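PDB 4B7O: iron-regulated outer membrane protein from Neisseria meningitidis, which transports iron across the outer membrane as a TonB-dependent transporter, probably in siderophore-bound form. Local coordinates for residues Y226-G231 with K239-S244; S244-R249 with G277-R282; F688-V693 with V711-N716. All coordinates share one frame; numbering follows the deposited sequence.

Interaction 1 of 3, residues Y226-G231 with K239-S244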
loop_
_atom_site.group_PDB
_atom_site.type_symbol
_atom_site.label_atom_id
_atom_site.label_comp_id
_atom_site.label_asym_id
_atom_site.label_seq_id
_atom_site.Cartn_x
_atom_site.Cartn_y
_atom_site.Cartn_z
ATOM N N TYR A 226 17.773 -9.927 -10.345
ATOM C CA TYR A 226 17.749 -8.940 -11.402
ATOM C C TYR A 226 19.095 -8.258 -11.382
ATOM O O TYR A 226 19.787 -8.203 -10.355
ATOM C CB TYR A 226 16.556 -7.949 -11.198
ATOM C CG TYR A 226 16.695 -7.045 -9.953
ATOM C CD1 TYR A 226 17.465 -5.885 -10.015
ATOM C CD2 TYR A 226 16.088 -7.369 -8.730
ATOM C CE1 TYR A 226 17.618 -5.043 -8.927
ATOM C CE2 TYR A 226 16.254 -6.539 -7.602
ATOM C CZ TYR A 226 17.035 -5.371 -7.719
ATOM O OH TYR A 226 17.281 -4.516 -6.666
ATOM N N GLU A 227 19.497 -7.716 -12.499
ATOM C CA GLU A 227 20.682 -6.898 -12.407
ATOM C C GLU A 227 20.425 -5.409 -12.567
ATOM O O GLU A 227 19.603 -4.980 -13.365
ATOM C CB GLU A 227 21.795 -7.389 -13.319
ATOM C CG GLU A 227 21.380 -7.812 -14.697
ATOM C CD GLU A 227 22.607 -8.123 -15.543
ATOM O OE1 GLU A 227 23.267 -7.170 -16.036
ATOM O OE2 GLU A 227 22.934 -9.317 -15.692
ATOM N N ALA A 228 21.180 -4.662 -11.782
ATOM C CA ALA A 228 21.095 -3.247 -11.651
ATOM C C ALA A 228 21.810 -2.587 -12.792
ATOM O O ALA A 228 22.314 -3.266 -13.680
ATOM C CB ALA A 228 21.678 -2.850 -10.307
ATOM N N GLY A 229 21.808 -1.256 -12.812
ATOM C CA GLY A 229 22.343 -0.498 -13.953
ATOM C C GLY A 229 23.867 -0.413 -14.070
ATOM O O GLY A 229 24.622 -0.812 -13.154
ATOM N N LYS A 230 24.309 0.111 -15.208
ATOM C CA LYS A 230 25.719 0.284 -15.497
ATOM C C LYS A 230 26.451 0.732 -14.290
ATOM O O LYS A 230 26.297 1.869 -13.867
ATOM C CB LYS A 230 25.938 1.322 -16.582
ATOM C CG LYS A 230 27.231 1.070 -17.358
ATOM C CD LYS A 230 27.644 2.217 -18.298
ATOM C CE LYS A 230 29.059 1.968 -18.857
ATOM N NZ LYS A 230 29.427 2.757 -20.077
ATOM N N GLY A 231 27.236 -0.187 -13.725
ATOM C CA GLY A 231 28.274 0.166 -12.751
ATOM C C GLY A 231 28.026 -0.401 -11.391
ATOM O O GLY A 231 28.849 -0.276 -10.521
ATOM N N LYS A 239 26.686 -8.542 -11.500
ATOM C CA LYS A 239 25.736 -7.459 -11.784
ATOM C C LYS A 239 24.458 -7.631 -10.988
ATOM O O LYS A 239 23.750 -6.649 -10.690
ATOM C CB LYS A 239 25.346 -7.478 -13.252
ATOM C CG LYS A 239 26.509 -7.382 -14.218
ATOM C CD LYS A 239 26.244 -8.159 -15.517
ATOM C CE LYS A 239 26.781 -7.370 -16.697
ATOM N NZ LYS A 239 27.575 -6.231 -16.133
ATOM N N THR A 240 24.127 -8.883 -10.667
ATOM C CA THR A 240 22.826 -9.167 -10.072
ATOM C C THR A 240 22.748 -8.746 -8.605
ATOM O O THR A 240 23.748 -8.661 -7.938
ATOM C CB THR A 240 22.463 -10.642 -10.193
ATOM O OG1 THR A 240 23.411 -11.391 -9.433
ATOM C CG2 THR A 240 22.477 -11.119 -11.633
ATOM N N VAL A 241 21.540 -8.496 -8.103
ATOM C CA VAL A 241 21.344 -8.160 -6.711
ATOM C C VAL A 241 21.022 -9.497 -6.019
ATOM O O VAL A 241 19.999 -10.145 -6.305
ATOM C CB VAL A 241 20.182 -7.136 -6.576
ATOM C CG1 VAL A 241 19.848 -6.850 -5.120
ATOM C CG2 VAL A 241 20.499 -5.845 -7.330
ATOM N N PRO A 242 21.897 -9.949 -5.121
ATOM C CA PRO A 242 21.718 -11.306 -4.549
ATOM C C PRO A 242 20.394 -11.540 -3.735
ATOM O O PRO A 242 19.951 -10.658 -2.966
ATOM C CB PRO A 242 22.944 -11.470 -3.670
ATOM C CG PRO A 242 23.925 -10.552 -4.281
ATOM C CD PRO A 242 23.170 -9.353 -4.740
ATOM N N TYR A 243 19.787 -12.723 -3.911
ATOM C CA TYR A 243 18.524 -13.111 -3.222
ATOM C C TYR A 243 17.368 -12.173 -3.536
ATOM O O TYR A 243 16.575 -11.805 -2.684
ATOM C CB TYR A 243 18.727 -13.238 -1.714
ATOM C CG TYR A 243 19.958 -14.070 -1.407
ATOM C CD1 TYR A 243 19.987 -15.436 -1.728
ATOM C CD2 TYR A 243 21.090 -13.497 -0.855
ATOM C CE1 TYR A 243 21.108 -16.203 -1.498
ATOM C CE2 TYR A 243 22.217 -14.264 -0.617
ATOM C CZ TYR A 243 22.222 -15.615 -0.933
ATOM O OH TYR A 243 23.342 -16.397 -0.717
ATOM N N SER A 244 17.267 -11.827 -4.796
ATOM C CA SER A 244 16.253 -10.921 -5.226
ATOM C C SER A 244 15.271 -11.659 -6.080
ATOM O O SER A 244 14.420 -11.029 -6.686
ATOM C CB SER A 244 16.872 -9.722 -5.964
ATOM O OG SER A 244 17.477 -10.104 -7.187
#
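Lys-239 opens the contact by laying its side chain alongside that of Glu-227, both pointing the same way. The methylenes of Lys-239 lie against the carboxylate of Glu-227, CD 3.2 Å from OE1; bent along its length, the lysine leaves NZ 4.4 Å from Glu-227 OE1, near enough for the opposite charges to be felt but not a salt bridge. Its carbonyl accepts a weak hydrogen bond from Ala-228 N. Thr-240 and Glu-227 form a single beta bridge, and Thr-240 CA lies 3.2 Å from Tyr-226 O in a CA-H...O contact. The bridge belongs to one long loop of the TonB-dependent receptor barrel, folded back on itself between strands 212-223 and 246-259. Val-241 N then donates to Tyr-226 O over 2.9 Å. The same residue presses its side chain on the tyrosine ring: CB stands over one face, offset toward the rim, in a CH-pi contact, while CG2 reaches CE1 of Tyr-226 at 3.4 Å. The ring's OH is tied to Pro-731 O, which anchors the far end of the ring. Ser-244 OG donates to Val-241 O at 2.7 Å, in the carbonyl plane, and accepts from Tyr-226 N at 3.2 Å; chi1 of 66° sets this hydroxyl between its own backbone N and carbonyl carbon, where it ties Val-241 and Ser-244 to Tyr-226.

Interaction 2 of 3, residues S244-R249 with G277-R282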
loop_
_atom_site.group_PDB
_atom_site.type_symbol
_atom_site.label_atom_id
_atom_site.label_comp_id
_atom_site.label_asym_id
_atom_site.label_seq_id
_atom_site.Cartn_x
_atom_site.Cartn_y
_atom_site.Cartn_z
ATOM N N SER A 244 17.267 -11.827 -4.796
ATOM C CA SER A 244 16.253 -10.921 -5.226
ATOM C C SER A 244 15.271 -11.659 -6.080
ATOM O O SER A 244 14.420 -11.029 -6.686
ATOM C CB SER A 244 16.872 -9.722 -5.964
ATOM O OG SER A 244 17.477 -10.104 -7.187
ATOM N N ALA A 245 15.388 -12.990 -6.106
ATOM C CA ALA A 245 14.516 -13.897 -6.899
ATOM C C ALA A 245 13.270 -14.237 -6.128
ATOM O O ALA A 245 13.330 -14.527 -4.931
ATOM C CB ALA A 245 15.260 -15.211 -7.260
ATOM N N LEU A 246 12.123 -14.204 -6.784
ATOM C CA LEU A 246 10.908 -14.649 -6.128
ATOM C C LEU A 246 10.038 -15.387 -7.063
ATOM O O LEU A 246 9.818 -14.944 -8.196
ATOM C CB LEU A 246 10.124 -13.466 -5.589
ATOM C CG LEU A 246 10.637 -12.928 -4.234
ATOM C CD1 LEU A 246 9.814 -11.699 -3.845
ATOM C CD2 LEU A 246 10.624 -13.969 -3.107
ATOM N N ASP A 247 9.536 -16.519 -6.599
ATOM C CA ASP A 247 8.505 -17.189 -7.314
ATOM C C ASP A 247 7.152 -16.796 -6.729
ATOM O O ASP A 247 6.752 -17.320 -5.696
ATOM C CB ASP A 247 8.652 -18.701 -7.264
ATOM C CG ASP A 247 7.660 -19.383 -8.189
ATOM O OD1 ASP A 247 7.284 -18.813 -9.225
ATOM O OD2 ASP A 247 7.221 -20.475 -7.920
ATOM N N LYS A 248 6.448 -15.901 -7.410
ATOM C CA LYS A 248 5.166 -15.331 -6.948
ATOM C C LYS A 248 3.999 -16.074 -7.539
ATOM O O LYS A 248 3.912 -16.262 -8.752
ATOM C CB LYS A 248 5.075 -13.893 -7.410
ATOM C CG LYS A 248 6.181 -13.033 -6.808
ATOM C CD LYS A 248 6.259 -11.744 -7.591
ATOM C CE LYS A 248 7.179 -10.765 -6.933
ATOM N NZ LYS A 248 7.621 -9.765 -7.936
ATOM N N ARG A 249 3.097 -16.515 -6.695
ATOM C CA ARG A 249 1.881 -17.143 -7.174
ATOM C C ARG A 249 0.661 -16.474 -6.590
ATOM O O ARG A 249 0.625 -16.149 -5.404
ATOM C CB ARG A 249 1.872 -18.600 -6.792
ATOM C CG ARG A 249 2.913 -19.314 -7.607
ATOM C CD ARG A 249 3.242 -20.665 -7.050
ATOM N NE ARG A 249 4.540 -21.079 -7.560
ATOM C CZ ARG A 249 5.034 -22.271 -7.289
ATOM N NH1 ARG A 249 4.311 -23.117 -6.555
ATOM N NH2 ARG A 249 6.219 -22.616 -7.743
ATOM N N GLY A 277 10.997 -18.000 -2.112
ATOM C CA GLY A 277 12.359 -18.037 -2.597
ATOM C C GLY A 277 13.381 -17.999 -1.487
ATOM O O GLY A 277 13.029 -18.091 -0.316
ATOM N N ILE A 278 14.656 -17.902 -1.865
ATOM C CA ILE A 278 15.750 -17.810 -0.922
ATOM C C ILE A 278 15.946 -16.321 -0.646
ATOM O O ILE A 278 16.398 -15.592 -1.496
ATOM C CB ILE A 278 17.060 -18.437 -1.519
ATOM C CG1 ILE A 278 16.823 -19.869 -2.033
ATOM C CG2 ILE A 278 18.222 -18.405 -0.532
ATOM C CD1 ILE A 278 15.747 -20.577 -1.263
ATOM N N ARG A 279 15.631 -15.916 0.577
ATOM C CA ARG A 279 15.524 -14.530 0.960
ATOM C C ARG A 279 16.270 -14.262 2.251
ATOM O O ARG A 279 16.131 -15.042 3.204
ATOM C CB ARG A 279 14.047 -14.142 1.153
ATOM C CG ARG A 279 13.194 -14.284 -0.097
ATOM C CD ARG A 279 13.435 -13.151 -1.087
ATOM N NE ARG A 279 12.675 -11.956 -0.746
ATOM C CZ ARG A 279 12.830 -10.778 -1.343
ATOM N NH1 ARG A 279 13.707 -10.618 -2.321
ATOM N NH2 ARG A 279 12.095 -9.747 -0.962
ATOM N N THR A 280 17.027 -13.151 2.269
ATOM C CA THR A 280 17.813 -12.683 3.448
ATOM C C THR A 280 17.019 -12.414 4.733
ATOM O O THR A 280 15.769 -12.300 4.733
ATOM C CB THR A 280 18.649 -11.407 3.114
ATOM O OG1 THR A 280 17.800 -10.364 2.601
ATOM C CG2 THR A 280 19.742 -11.709 2.076
ATOM N N VAL A 281 17.747 -12.300 5.847
ATOM C CA VAL A 281 17.069 -12.061 7.112
ATOM C C VAL A 281 16.338 -10.707 7.032
ATOM O O VAL A 281 15.142 -10.650 7.259
ATOM C CB VAL A 281 18.005 -12.211 8.343
ATOM C CG1 VAL A 281 17.300 -11.745 9.639
ATOM C CG2 VAL A 281 18.391 -13.685 8.482
ATOM N N ARG A 282 17.083 -9.667 6.648
ATOM C CA ARG A 282 16.585 -8.330 6.350
ATOM C C ARG A 282 16.314 -8.101 4.867
ATOM O O ARG A 282 17.215 -7.731 4.106
ATOM C CB ARG A 282 17.627 -7.326 6.772
ATOM C CG ARG A 282 18.105 -7.509 8.195
ATOM C CD ARG A 282 19.404 -6.758 8.312
ATOM N NE ARG A 282 20.163 -7.227 9.430
ATOM C CZ ARG A 282 20.700 -8.452 9.504
ATOM N NH1 ARG A 282 20.537 -9.316 8.499
ATOM N NH2 ARG A 282 21.388 -8.831 10.584
#
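Leu-246 and Arg-279 meet with their side chains at about a right angle, the leucine's two methyls divided between different parts of the arginine. CD1 stands over the centre of one guanidinium face, 4.0 Å from Arg-279 CZ, while CD2 packs on the aliphatic part, 3.6 Å from Arg-279 CD. The arginine chain is bent at chi2 (-76°) and again at chi3 (-82°), and this double bend brings its flat end back to lie against the leucine. At the guanidinium edge, in its plane, comes the backbone of Ser-244, whose CA is 3.9 Å from Arg-279 NH1. The leucine thus sets apolar methyls against a charged plane, and NH1 and NH2 find partners around it: NH2 bonds to Asn-101 O and forms a salt bridge with Glu-283, and NH1 makes a weak hydrogen bond to Tyr-243 O. These partners would fix the rotation of the plane under the leucine methyl. Gly-277 supplies bare backbone beside the pair, its N 4.2 Å from Leu-246 CD2 and its CA 4.3 Å from Ala-245 O. Here the chain turns a corner as it leaves strand 264-276, the antiparallel neighbour of strand 246-259. The contact therefore sits where that strand pair of the barrel gives way to loops, with strand 212-223 flanking 246-259 on its other edge and strand 303-320 following 277-282 in the chain.

Interaction 3 of 3, residues F688-V693 with V711-N716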
loop_
_atom_site.group_PDB
_atom_site.type_symbol
_atom_site.label_atom_id
_atom_site.label_comp_id
_atom_site.label_asym_id
_atom_site.label_seq_id
_atom_site.Cartn_x
_atom_site.Cartn_y
_atom_site.Cartn_z
ATOM N N PHE A 688 18.095 10.935 -10.082
ATOM C CA PHE A 688 18.319 10.062 -11.205
ATOM C C PHE A 688 17.168 10.243 -12.195
ATOM O O PHE A 688 16.092 10.791 -11.863
ATOM C CB PHE A 688 18.353 8.602 -10.703
ATOM C CG PHE A 688 17.124 8.226 -9.913
ATOM C CD1 PHE A 688 15.990 7.717 -10.561
ATOM C CD2 PHE A 688 17.085 8.421 -8.519
ATOM C CE1 PHE A 688 14.820 7.432 -9.837
ATOM C CE2 PHE A 688 15.959 8.072 -7.779
ATOM C CZ PHE A 688 14.815 7.605 -8.432
ATOM N N GLY A 689 17.399 9.731 -13.393
ATOM C CA GLY A 689 16.445 9.730 -14.444
ATOM C C GLY A 689 16.307 8.374 -15.056
ATOM O O GLY A 689 17.304 7.773 -15.453
ATOM N N VAL A 690 15.057 7.913 -15.159
ATOM C CA VAL A 690 14.716 6.642 -15.773
ATOM C C VAL A 690 13.816 6.831 -16.993
ATOM O O VAL A 690 12.826 7.537 -16.919
ATOM C CB VAL A 690 14.040 5.737 -14.723
ATOM C CG1 VAL A 690 13.661 4.406 -15.330
ATOM C CG2 VAL A 690 15.030 5.494 -13.594
ATOM N N ASN A 691 14.141 6.170 -18.094
ATOM C CA ASN A 691 13.401 6.326 -19.329
ATOM C C ASN A 691 12.967 4.986 -19.827
ATOM O O ASN A 691 13.780 4.063 -19.824
ATOM C CB ASN A 691 14.258 6.963 -20.408
ATOM C CG ASN A 691 14.438 8.435 -20.205
ATOM O OD1 ASN A 691 15.493 8.884 -19.723
ATOM N ND2 ASN A 691 13.413 9.219 -20.575
ATOM N N ASP A 692 11.709 4.877 -20.273
ATOM C CA ASP A 692 11.147 3.595 -20.748
ATOM C C ASP A 692 10.555 3.845 -22.130
ATOM O O ASP A 692 10.133 4.962 -22.425
ATOM C CB ASP A 692 10.012 3.081 -19.882
ATOM C CG ASP A 692 10.361 2.927 -18.398
ATOM O OD1 ASP A 692 11.539 2.964 -17.990
ATOM O OD2 ASP A 692 9.408 2.716 -17.598
ATOM N N VAL A 693 10.469 2.816 -22.957
ATOM C CA VAL A 693 9.620 2.901 -24.134
ATOM C C VAL A 693 8.738 1.640 -24.190
ATOM O O VAL A 693 9.102 0.621 -23.672
ATOM C CB VAL A 693 10.466 3.058 -25.394
ATOM C CG1 VAL A 693 11.308 4.331 -25.320
ATOM C CG2 VAL A 693 11.392 1.875 -25.540
ATOM N N VAL A 711 10.805 -1.682 -23.181
ATOM C CA VAL A 711 12.171 -1.620 -22.686
ATOM C C VAL A 711 12.149 -0.575 -21.591
ATOM O O VAL A 711 12.042 0.584 -21.897
ATOM C CB VAL A 711 13.222 -1.228 -23.787
ATOM C CG1 VAL A 711 14.630 -1.174 -23.213
ATOM C CG2 VAL A 711 13.235 -2.223 -24.922
ATOM N N ASN A 712 12.223 -1.022 -20.340
ATOM C CA ASN A 712 12.347 -0.187 -19.156
ATOM C C ASN A 712 13.777 0.182 -18.818
ATOM O O ASN A 712 14.731 -0.626 -18.981
ATOM C CB ASN A 712 11.808 -0.950 -17.981
ATOM C CG ASN A 712 10.305 -0.964 -17.937
ATOM O OD1 ASN A 712 9.636 -0.446 -18.814
ATOM N ND2 ASN A 712 9.761 -1.529 -16.883
ATOM N N ASN A 713 13.939 1.377 -18.283
ATOM C CA ASN A 713 15.249 1.850 -17.925
ATOM C C ASN A 713 16.204 1.621 -19.134
ATOM O O ASN A 713 17.126 0.814 -19.085
ATOM C CB ASN A 713 15.741 1.176 -16.628
ATOM C CG ASN A 713 17.010 1.834 -16.117
ATOM O OD1 ASN A 713 17.488 2.782 -16.750
ATOM N ND2 ASN A 713 17.531 1.399 -14.974
ATOM N N VAL A 714 15.944 2.364 -20.206
ATOM C CA VAL A 714 16.524 2.159 -21.510
ATOM C C VAL A 714 17.987 2.486 -21.434
ATOM O O VAL A 714 18.812 1.844 -22.149
ATOM C CB VAL A 714 15.916 3.098 -22.610
ATOM C CG1 VAL A 714 16.221 2.578 -24.001
ATOM C CG2 VAL A 714 14.426 3.187 -22.505
ATOM N N PHE A 715 18.341 3.498 -20.627
ATOM C CA PHE A 715 19.763 3.871 -20.532
ATOM C C PHE A 715 20.484 3.094 -19.471
ATOM O O PHE A 715 21.637 3.402 -19.133
ATOM C CB PHE A 715 19.964 5.369 -20.395
ATOM C CG PHE A 715 19.383 6.106 -21.531
ATOM C CD1 PHE A 715 19.998 6.062 -22.802
ATOM C CD2 PHE A 715 18.168 6.760 -21.396
ATOM C CE1 PHE A 715 19.432 6.733 -23.894
ATOM C CE2 PHE A 715 17.601 7.419 -22.476
ATOM C CZ PHE A 715 18.214 7.400 -23.729
ATOM N N ASN A 716 19.812 2.068 -18.942
ATOM C CA ASN A 716 20.462 1.195 -17.988
ATOM C C ASN A 716 21.126 1.995 -16.877
ATOM O O ASN A 716 22.271 1.778 -16.522
ATOM C CB ASN A 716 21.500 0.287 -18.679
ATOM C CG ASN A 716 21.913 -0.852 -17.778
ATOM O OD1 ASN A 716 21.104 -1.341 -17.004
ATOM N ND2 ASN A 716 23.165 -1.219 -17.811
HETATM O O HOH W 1 16.817 5.048 -18.350
#
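Asp-692 OD1 takes the backbone N-H of Asn-713 at 2.9 Å along a nearly straight line (N-H...O angle 173°), the donor coming from above the carboxylate plane. A chi1 of -55° sets CG opposite the aspartate's own carbonyl carbon, from where OD1 reaches that N-H. Its other oxygen, OD2, forms a salt bridge with Lys-90, so the one carboxylate both holds the end of a strand and reaches a second charged partner. Further along, Val-693 and Val-711 are joined by two backbone bonds, Val-693 N to Val-711 O and Val-711 N to Val-693 O, each 2.9 Å. A water bridges the segments as well: it accepts from Asn-691 N and Phe-715 N and donates to Asn-713 OD1, joining strand to turn. This is an antiparallel barrel hairpin, strands 684-697 and 705-712, at the point where the second strand ends: after Asn-712 the chain leaves the strand and enters a type I turn from Asn-713 to Asn-716. Around this polar frame, the carboxylate of Asp-692 and the amide of Asn-712 stack with planes 22° apart. Val-693 and Val-711 lie side by side pointing the same way, with Val-693 CG2 4.0 Å from Val-711 CB. Val-690 CG1 rests 4.0 Å from Asn-713 CA, its side chain roughly perpendicular to that of Asn-713. Farther along the turn, Asn-691 CB comes 4.0 Å from Phe-715 CE2.

In the fold
Along the chain the three contacts follow in series, and all belong to the barrel of a TonB-dependent receptor and its loops. Interactions 1 and 2 share Ser-244 and have centres about 14 Å apart: the loop folded in interaction 1 runs directly into strand 246-259, whose start is met in interaction 2. Interaction 3 comes from the late hairpin, yet its centre is only about 15 Å from that of interaction 1, and Lys-230 N to Asn-716 O, 2.9 Å, probably bonds the two. Interactions 2 and 3, about 25 Å between centres, do not touch. The 226-244 loop thus meets the turn after strand 705-712, a strand next to 736-744, which pairs with 185-194 to close the barrel.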